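Local coordinates for protein cystathionine gamma-synthase (PDB 6LD7) that uses pyridoxal 5'-phosphate and probably forms cystathionine in the trans-sulfuration step of methionine biosynthesis, at residues A97-G102 / G126-I131; R264-N269 / I375-A380; N269-A274 / V286-L291. The protein carries 1 engineered substitution. One frame throughout, in Å; residues are numbered along the deposited sequence.

Interactions 2 and 3 sit on consecutive turns of helix 259-277, their centres 11 Å apart, and share Asn269. They also touch directly: Ile375 CG2 from interaction 2 lies 3.8 Å from Ile273 CD1 of interaction 3. Interaction 3 lies by the five-stranded sheet of the chain, interaction 1 at one edge of the seven-stranded sheet. The centre of interaction 1 is 41 Å from that of interaction 2 and 38 Å from that of interaction 3, across the chain's centre. Lys209, the predicted site of pyridoxal phosphate attachment, is followed by Tyr210, which packs edge-to-face on His266 of interaction 2. Interactions 1 and 2 meet other subunits of the tetramer; interaction 3 stays within its own chain.

Interaction 1. Residues A97-G102 / G126-I131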
loop_
_atom_site.group_PDB
_atom_site.type_symbol
_atom_site.label_atom_id
_atom_site.label_comp_id
_atom_site.label_asym_id
_atom_site.label_seq_id
_atom_site.Cartn_x
_atom_site.Cartn_y
_atom_site.Cartn_z
ATOM N N ALA C 97 7.906 -25.961 -16.407
ATOM C CA ALA C 97 6.807 -26.929 -16.313
ATOM C C ALA C 97 6.800 -27.834 -17.543
ATOM O O ALA C 97 6.313 -28.966 -17.487
ATOM C CB ALA C 97 5.482 -26.253 -16.211
ATOM N N VAL C 98 7.240 -27.332 -18.667
ATOM C CA VAL C 98 7.007 -28.061 -19.921
ATOM C C VAL C 98 8.242 -28.791 -20.411
ATOM O O VAL C 98 8.025 -29.745 -21.096
ATOM C CB VAL C 98 6.468 -27.119 -20.998
ATOM C CG1 VAL C 98 6.299 -27.816 -22.291
ATOM C CG2 VAL C 98 5.127 -26.610 -20.592
ATOM N N LEU C 99 9.423 -28.240 -20.347
ATOM C CA LEU C 99 10.609 -28.793 -21.057
ATOM C C LEU C 99 11.515 -29.561 -20.091
ATOM O O LEU C 99 11.472 -29.325 -18.869
ATOM C CB LEU C 99 11.425 -27.631 -21.616
ATOM C CG LEU C 99 10.730 -26.738 -22.619
ATOM C CD1 LEU C 99 11.591 -25.575 -23.063
ATOM C CD2 LEU C 99 10.400 -27.559 -23.829
ATOM N N GLN C 100 12.362 -30.409 -20.635
ATOM C CA GLN C 100 13.474 -31.118 -19.952
ATOM C C GLN C 100 14.580 -31.410 -20.968
ATOM O O GLN C 100 14.304 -31.357 -22.195
ATOM C CB GLN C 100 12.922 -32.410 -19.365
ATOM C CG GLN C 100 12.456 -33.404 -20.406
ATOM C CD GLN C 100 11.902 -34.602 -19.681
ATOM O OE1 GLN C 100 11.589 -34.531 -18.513
ATOM N NE2 GLN C 100 11.846 -35.739 -20.330
ATOM N N PRO C 101 15.829 -31.745 -20.545
ATOM C CA PRO C 101 16.921 -31.992 -21.499
ATOM C C PRO C 101 16.479 -33.023 -22.526
ATOM O O PRO C 101 15.729 -33.929 -22.202
ATOM C CB PRO C 101 18.106 -32.452 -20.597
ATOM C CG PRO C 101 17.801 -31.626 -19.347
ATOM C CD PRO C 101 16.309 -31.854 -19.159
ATOM N N GLY C 102 16.925 -32.835 -23.743
ATOM C CA GLY C 102 16.507 -33.608 -24.923
ATOM C C GLY C 102 15.287 -33.015 -25.628
ATOM O O GLY C 102 15.029 -33.421 -26.750
ATOM N N GLY C 126 22.296 -26.648 -21.599
ATOM C CA GLY C 126 21.750 -28.006 -21.884
ATOM C C GLY C 126 20.428 -28.244 -21.169
ATOM O O GLY C 126 19.971 -29.367 -21.141
ATOM N N HIS C 127 19.667 -27.218 -20.787
ATOM C CA HIS C 127 18.312 -27.468 -20.218
ATOM C C HIS C 127 17.335 -27.976 -21.299
ATOM O O HIS C 127 16.336 -28.692 -20.965
ATOM C CB HIS C 127 17.787 -26.200 -19.495
ATOM C CG HIS C 127 18.412 -25.925 -18.179
ATOM N ND1 HIS C 127 19.626 -26.521 -17.785
ATOM C CD2 HIS C 127 18.013 -25.132 -17.165
ATOM C CE1 HIS C 127 19.962 -26.033 -16.598
ATOM N NE2 HIS C 127 19.005 -25.190 -16.220
ATOM N N PHE C 128 17.595 -27.620 -22.542
ATOM C CA PHE C 128 16.725 -27.936 -23.708
ATOM C C PHE C 128 17.481 -27.405 -24.914
ATOM O O PHE C 128 18.496 -26.693 -24.691
ATOM C CB PHE C 128 15.294 -27.342 -23.609
ATOM C CG PHE C 128 15.227 -25.889 -23.242
ATOM C CD1 PHE C 128 15.486 -24.908 -24.178
ATOM C CD2 PHE C 128 14.928 -25.495 -21.920
ATOM C CE1 PHE C 128 15.500 -23.564 -23.804
ATOM C CE2 PHE C 128 14.894 -24.151 -21.566
ATOM C CZ PHE C 128 15.238 -23.193 -22.487
ATOM N N ALA C 129 17.043 -27.784 -26.128
ATOM C CA ALA C 129 17.626 -27.244 -27.369
ATOM C C ALA C 129 16.628 -26.211 -27.967
ATOM O O ALA C 129 15.423 -26.299 -27.729
ATOM C CB ALA C 129 17.907 -28.389 -28.321
ATOM N N LEU C 130 17.157 -25.222 -28.644
ATOM C CA LEU C 130 16.458 -24.115 -29.330
ATOM C C LEU C 130 16.480 -24.368 -30.836
ATOM O O LEU C 130 17.548 -24.663 -31.312
ATOM C CB LEU C 130 17.282 -22.849 -29.185
ATOM C CG LEU C 130 17.274 -22.228 -27.838
ATOM C CD1 LEU C 130 17.899 -20.842 -27.962
ATOM C CD2 LEU C 130 15.830 -22.204 -27.351
ATOM N N ILE C 131 15.396 -24.075 -31.503
ATOM C CA ILE C 131 15.293 -23.893 -32.975
ATOM C C ILE C 131 14.739 -22.489 -33.176
ATOM O O ILE C 131 13.725 -22.162 -32.562
ATOM C CB ILE C 131 14.410 -24.965 -33.628
ATOM C CG1 ILE C 131 15.032 -26.352 -33.536
ATOM C CG2 ILE C 131 14.184 -24.659 -35.106
ATOM C CD1 ILE C 131 14.039 -27.445 -33.875
#
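Leu99 lays its CD1 methyl over one face of the Phe128 ring, 3.8 Å from the ring centroid and 22° off the ring normal. This is a CH-pi contact displaced toward the rim, and the ring atom nearest to Leu99 CD1 is Phe128 CD2, at 3.5 Å. Phe128 CG sits between the backbone N and the carbonyl carbon (chi1 49°), which turns a face of the ring to Leu99 CD1. Leu130 CD2, from the same segment, meets the ring at its edge.

Pro101 makes the second patch, against backbone carbonyls. Its CG lies 3.6 Å from Gly126 O. The nitrogen of Pro101 comes within 3.1 Å of His127 O but has no hydrogen to give. A CA-H...O contact of 3.4 Å from Pro101 CA to the same His127 O goes with it, so the two segments are joined by packing and one weak CA-H...O contact. At Gly126 positive phi closes a Schellman motif at the end of helix 113-124, turning the chain toward Phe128.

The second subunit adds to the contact: its Lys125 gives a hydrogen bond to Leu99 O, and His127 of the second subunit stacks on His127 of this chain. Helix 113-124 lies against the ring through Leu122, and Leu99 rests on Leu105. Here the link from helix 87-98 to strand 104-108 meets the link from helix 113-124 to strand 129-133, an outermost strand of the seven-stranded sheet, which pairs in parallel with 104-108 to complete a beta-alpha-beta crossover.

Interaction 2. Residues R264-N269 / I375-A380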
loop_
_atom_site.group_PDB
_atom_site.type_symbol
_atom_site.label_atom_id
_atom_site.label_comp_id
_atom_site.label_asym_id
_atom_site.label_seq_id
_atom_site.Cartn_x
_atom_site.Cartn_y
_atom_site.Cartn_z
ATOM N N ARG C 264 -10.258 1.491 -25.626
ATOM C CA ARG C 264 -11.080 2.277 -26.604
ATOM C C ARG C 264 -10.368 3.587 -26.923
ATOM O O ARG C 264 -10.260 3.923 -28.074
ATOM C CB ARG C 264 -12.439 2.624 -26.051
ATOM C CG ARG C 264 -13.339 1.393 -25.892
ATOM C CD ARG C 264 -14.480 2.010 -25.122
ATOM N NE ARG C 264 -15.405 1.050 -24.614
ATOM C CZ ARG C 264 -16.717 1.135 -24.757
ATOM N NH1 ARG C 264 -17.238 2.091 -25.466
ATOM N NH2 ARG C 264 -17.486 0.199 -24.256
ATOM N N VAL C 265 -9.797 4.258 -25.937
ATOM C CA VAL C 265 -9.115 5.545 -26.196
ATOM C C VAL C 265 -7.757 5.253 -26.847
ATOM O O VAL C 265 -7.381 5.979 -27.768
ATOM C CB VAL C 265 -9.005 6.372 -24.921
ATOM C CG1 VAL C 265 -8.259 7.667 -25.215
ATOM C CG2 VAL C 265 -10.364 6.610 -24.309
ATOM N N HIS C 266 -6.978 4.260 -26.333
ATOM C CA HIS C 266 -5.659 3.958 -26.892
ATOM C C HIS C 266 -5.861 3.772 -28.415
ATOM O O HIS C 266 -5.066 4.259 -29.223
ATOM C CB HIS C 266 -5.096 2.624 -26.319
ATOM C CG HIS C 266 -4.505 2.675 -24.955
ATOM N ND1 HIS C 266 -3.322 3.338 -24.714
ATOM C CD2 HIS C 266 -4.811 1.991 -23.840
ATOM C CE1 HIS C 266 -3.023 3.168 -23.450
ATOM N NE2 HIS C 266 -3.887 2.320 -22.896
ATOM N N GLN C 267 -6.837 2.967 -28.802
ATOM C CA GLN C 267 -6.961 2.592 -30.250
ATOM C C GLN C 267 -7.491 3.771 -31.100
ATOM O O GLN C 267 -7.043 3.928 -32.276
ATOM C CB GLN C 267 -7.827 1.353 -30.376
ATOM C CG GLN C 267 -7.120 0.118 -29.870
ATOM C CD GLN C 267 -7.924 -1.128 -30.134
ATOM O OE1 GLN C 267 -7.547 -2.006 -30.942
ATOM N NE2 GLN C 267 -9.040 -1.220 -29.442
ATOM N N GLU C 268 -8.359 4.601 -30.550
ATOM C CA GLU C 268 -8.784 5.859 -31.228
ATOM C C GLU C 268 -7.553 6.732 -31.492
ATOM O O GLU C 268 -7.354 7.191 -32.613
ATOM C CB GLU C 268 -9.804 6.597 -30.379
ATOM C CG GLU C 268 -10.272 7.850 -31.044
ATOM C CD GLU C 268 -11.225 8.779 -30.267
ATOM O OE1 GLU C 268 -11.357 9.989 -30.635
ATOM O OE2 GLU C 268 -11.893 8.301 -29.357
ATOM N N ASN C 269 -6.674 6.857 -30.514
ATOM C CA ASN C 269 -5.461 7.693 -30.662
ATOM C C ASN C 269 -4.529 7.079 -31.705
ATOM O O ASN C 269 -4.003 7.811 -32.547
ATOM C CB ASN C 269 -4.732 7.865 -29.335
ATOM C CG ASN C 269 -5.479 8.812 -28.422
ATOM O OD1 ASN C 269 -6.352 9.590 -28.883
ATOM N ND2 ASN C 269 -5.078 8.811 -27.157
ATOM N N ILE C 375 1.207 4.344 -27.546
ATOM C CA ILE C 375 0.245 5.467 -27.565
ATOM C C ILE C 375 -0.691 5.308 -26.377
ATOM O O ILE C 375 -1.300 4.239 -26.171
ATOM C CB ILE C 375 -0.441 5.509 -28.925
ATOM C CG1 ILE C 375 0.630 5.892 -29.964
ATOM C CG2 ILE C 375 -1.629 6.465 -28.926
ATOM C CD1 ILE C 375 0.300 5.439 -31.312
ATOM N N GLY C 376 -0.717 6.358 -25.588
ATOM C CA GLY C 376 -1.538 6.424 -24.365
ATOM C C GLY C 376 -2.947 6.951 -24.621
ATOM O O GLY C 376 -3.475 6.820 -25.782
ATOM N N ILE C 377 -3.567 7.453 -23.543
ATOM C CA ILE C 377 -4.967 7.901 -23.554
ATOM C C ILE C 377 -5.112 9.407 -23.327
ATOM O O ILE C 377 -6.286 9.856 -23.045
ATOM C CB ILE C 377 -5.769 7.103 -22.546
ATOM C CG1 ILE C 377 -5.377 7.395 -21.100
ATOM C CG2 ILE C 377 -5.651 5.659 -22.908
ATOM C CD1 ILE C 377 -6.301 6.766 -20.131
ATOM N N GLU C 378 -4.077 10.153 -23.637
ATOM C CA GLU C 378 -4.154 11.626 -23.688
ATOM C C GLU C 378 -5.111 12.006 -24.815
ATOM O O GLU C 378 -5.389 11.183 -25.678
ATOM C CB GLU C 378 -2.773 12.209 -24.013
ATOM C CG GLU C 378 -1.731 11.925 -22.964
ATOM C CD GLU C 378 -0.878 10.693 -23.178
ATOM O OE1 GLU C 378 -1.255 9.879 -23.998
ATOM O OE2 GLU C 378 0.105 10.514 -22.445
ATOM N N SER C 379 -5.441 13.274 -24.963
ATOM C CA SER C 379 -6.409 13.630 -26.038
ATOM C C SER C 379 -5.686 13.563 -27.386
ATOM O O SER C 379 -4.496 14.036 -27.510
ATOM C CB SER C 379 -7.038 14.935 -25.777
ATOM O OG SER C 379 -6.089 15.920 -26.050
ATOM N N ALA C 380 -6.349 12.952 -28.362
ATOM C CA ALA C 380 -5.779 12.823 -29.716
ATOM C C ALA C 380 -5.227 14.166 -30.181
ATOM O O ALA C 380 -4.131 14.220 -30.797
ATOM C CB ALA C 380 -6.830 12.326 -30.651
HETATM O O HOH W 1 -8.123 10.890 -27.448
#
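Asn269 reaches from helix 259-277 into the loop before helix 380-396 and grips two of its carbonyls with one amide nitrogen. Asn269 ND2 donates to Gly376 O at 2.9 Å, nearly in the amide plane, and to Glu378 O at 2.8 Å, with the acceptor tilted 24° from that plane. Both N-H groups are thus spent on loop carbonyls, which should fix the flip of the amide. Behind it, Asn269 CB packs closely on Ile375 CG2, 3.4 Å away.

One turn earlier, His266 ND1 donates to a lone pair of Ile375 O (2.7 Å), in the carbonyl plane. The imidazole is also covered on a face: Ile377 CG2 stands almost straight above its centre. With chi1 68°, Ile377 sends CG1 between its backbone N and carbonyl carbon and CG2 beside the N, over the histidine. The Val265 side chain crosses that of Ile377 at about a right angle, its CG1 touching Ile377 CB at 3.7 Å and completing the tight apolar part.

Toward Ala380 a water joins the contact. Asn269 OD1 comes within 3.3 Å of Ala380 CB but is too poorly angled to bond Ala380 N directly. Instead the water accepts from Ala380 N at 2.9 Å and donates to Asn269 OD1 at 2.6 Å, with a longer bond to Glu378 O. Glu378 itself turns away, its carboxylate bonded to Ser343 and salt-bridged to Arg22 of the third subunit.

Side-chain bonds to loop carbonyls here pin the strand-to-helix connection after strand 370-374, with Ser379 at the N-cap of helix 380-396, in the small C-terminal part of a fold type I pyridoxal phosphate enzyme.

Interaction 3. Residues N269-A274 / V286-L291; sequences NADAIA and VYFPGL
The Phe288 ring points its far end at helix 259-277, with Asp271 OD1 at its edge and in its plane, 3.8 Å from Phe288 CZ. The carboxylate plane of Asp271 stands 63° from the ring plane, and OD1 is the oxygen that meets it; an acceptor beside the C-H rim is probably mildly favourable. One face of the ring is taken by its own chain: Gly290 N lies 3.5 Å above the plane of the Phe288 ring, offset toward the rim, where the backbone folds back over the phenyl group. The methyls of Ala270 and Ala274 come in obliquely.

Ala274 makes the closest of these contacts, its CB 3.6 Å from Phe288 CD2. Ala270 CB, one turn earlier, approaches Phe288 CZ at 4.1 Å. The two small residues stand on the same side of the helix, four positions apart. With CG anti to the backbone N (chi1 -178°), Phe288 swings its ring across to both methyls and the carboxylate. A thinner apolar contact joins Ala274 CB to Leu291 CD2 at 4.3 Å.

The fold-back is a type I beta turn from Phe288 to Leu291, closed by Leu291 N to Phe288 O at 3.2 Å. Met311 of strand 310-315 touches Ala270, Ala274 and Phe288, while Ile273 packs on helix 380-396.

Two alanines of helix 259-277 thus receive Phe288, the first residue after edge strand 283-287. This is plain alpha/beta layering: helix 259-277 packs on the five-stranded sheet through Met311 and Leu373, and the turn after strand 283-287 adds Phe288, in the C-terminal part of a fold type I pyridoxal phosphate enzyme.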
loop_
_atom_site.group_PDB
_atom_site.type_symbol
_atom_site.label_atom_id
_atom_site.label_comp_id
_atom_site.label_asym_id
_atom_site.label_seq_id
_atom_site.Cartn_x
_atom_site.Cartn_y
_atom_site.Cartn_z
ATOM N N ASN C 269 -6.674 6.857 -30.514
ATOM C CA ASN C 269 -5.461 7.693 -30.662
ATOM C C ASN C 269 -4.529 7.079 -31.705
ATOM O O ASN C 269 -4.003 7.811 -32.547
ATOM C CB ASN C 269 -4.732 7.865 -29.335
ATOM C CG ASN C 269 -5.479 8.812 -28.422
ATOM O OD1 ASN C 269 -6.352 9.590 -28.883
ATOM N ND2 ASN C 269 -5.078 8.811 -27.157
ATOM N N ALA C 270 -4.343 5.768 -31.678
ATOM C CA ALA C 270 -3.417 5.090 -32.596
ATOM C C ALA C 270 -3.904 5.217 -34.047
ATOM O O ALA C 270 -3.073 5.518 -34.916
ATOM C CB ALA C 270 -3.266 3.637 -32.207
ATOM N N ASP C 271 -5.186 4.992 -34.294
ATOM C CA ASP C 271 -5.802 5.208 -35.648
ATOM C C ASP C 271 -5.535 6.647 -36.123
ATOM O O ASP C 271 -5.083 6.800 -37.267
ATOM C CB ASP C 271 -7.303 4.936 -35.632
ATOM C CG ASP C 271 -7.607 3.463 -35.371
ATOM O OD1 ASP C 271 -6.637 2.643 -35.292
ATOM O OD2 ASP C 271 -8.802 3.127 -35.120
ATOM N N ALA C 272 -5.654 7.643 -35.236
ATOM C CA ALA C 272 -5.390 9.041 -35.651
ATOM C C ALA C 272 -3.899 9.239 -35.905
ATOM O O ALA C 272 -3.568 9.884 -36.841
ATOM C CB ALA C 272 -5.915 9.973 -34.629
ATOM N N ILE C 273 -3.004 8.597 -35.141
ATOM C CA ILE C 273 -1.589 8.907 -35.269
ATOM C C ILE C 273 -1.129 8.216 -36.524
ATOM O O ILE C 273 -0.266 8.779 -37.265
ATOM C CB ILE C 273 -0.821 8.504 -33.993
ATOM C CG1 ILE C 273 -1.128 9.533 -32.909
ATOM C CG2 ILE C 273 0.647 8.413 -34.265
ATOM C CD1 ILE C 273 -0.819 9.109 -31.507
ATOM N N ALA C 274 -1.589 7.007 -36.746
ATOM C CA ALA C 274 -1.224 6.244 -37.973
ATOM C C ALA C 274 -1.657 7.026 -39.222
ATOM O O ALA C 274 -0.877 7.095 -40.182
ATOM C CB ALA C 274 -1.838 4.859 -37.961
ATOM N N VAL C 286 5.634 3.080 -41.970
ATOM C CA VAL C 286 4.883 2.922 -40.714
ATOM C C VAL C 286 4.635 1.435 -40.522
ATOM O O VAL C 286 4.236 0.787 -41.493
ATOM C CB VAL C 286 3.569 3.683 -40.731
ATOM C CG1 VAL C 286 2.865 3.532 -39.377
ATOM C CG2 VAL C 286 3.811 5.128 -41.011
ATOM N N TYR C 287 4.840 0.959 -39.305
ATOM C CA TYR C 287 4.632 -0.447 -38.934
ATOM C C TYR C 287 3.439 -0.443 -37.987
ATOM O O TYR C 287 3.589 -0.023 -36.840
ATOM C CB TYR C 287 5.914 -1.036 -38.329
ATOM C CG TYR C 287 7.108 -1.055 -39.245
ATOM C CD1 TYR C 287 7.286 -2.049 -40.206
ATOM C CD2 TYR C 287 8.034 -0.022 -39.188
ATOM C CE1 TYR C 287 8.361 -2.008 -41.102
ATOM C CE2 TYR C 287 9.110 0.034 -40.038
ATOM C CZ TYR C 287 9.288 -0.971 -40.981
ATOM O OH TYR C 287 10.422 -0.869 -41.728
ATOM N N PHE C 288 2.277 -0.764 -38.498
ATOM C CA PHE C 288 1.001 -0.699 -37.734
ATOM C C PHE C 288 -0.026 -1.594 -38.411
ATOM O O PHE C 288 -0.347 -1.376 -39.555
ATOM C CB PHE C 288 0.410 0.701 -37.643
ATOM C CG PHE C 288 -0.854 0.787 -36.821
ATOM C CD1 PHE C 288 -0.865 0.409 -35.497
ATOM C CD2 PHE C 288 -2.037 1.290 -37.373
ATOM C CE1 PHE C 288 -2.028 0.547 -34.739
ATOM C CE2 PHE C 288 -3.194 1.411 -36.621
ATOM C CZ PHE C 288 -3.198 1.033 -35.312
ATOM N N PRO C 289 -0.567 -2.582 -37.695
ATOM C CA PRO C 289 -1.407 -3.581 -38.328
ATOM C C PRO C 289 -2.731 -2.999 -38.864
ATOM O O PRO C 289 -3.367 -3.654 -39.651
ATOM C CB PRO C 289 -1.634 -4.583 -37.206
ATOM C CG PRO C 289 -0.400 -4.415 -36.295
ATOM C CD PRO C 289 -0.196 -2.916 -36.294
ATOM N N GLY C 290 -3.126 -1.837 -38.371
ATOM C CA GLY C 290 -4.301 -1.085 -38.845
ATOM C C GLY C 290 -4.251 -0.627 -40.293
ATOM O O GLY C 290 -5.271 -0.282 -40.809
ATOM N N LEU C 291 -3.074 -0.439 -40.861
ATOM C CA LEU C 291 -2.886 0.137 -42.181
ATOM C C LEU C 291 -3.057 -1.001 -43.168
ATOM O O LEU C 291 -2.452 -2.090 -42.997
ATOM C CB LEU C 291 -1.479 0.734 -42.249
ATOM C CG LEU C 291 -1.273 1.999 -41.422
ATOM C CD1 LEU C 291 0.185 2.410 -41.525
ATOM C CD2 LEU C 291 -2.249 3.109 -41.880
#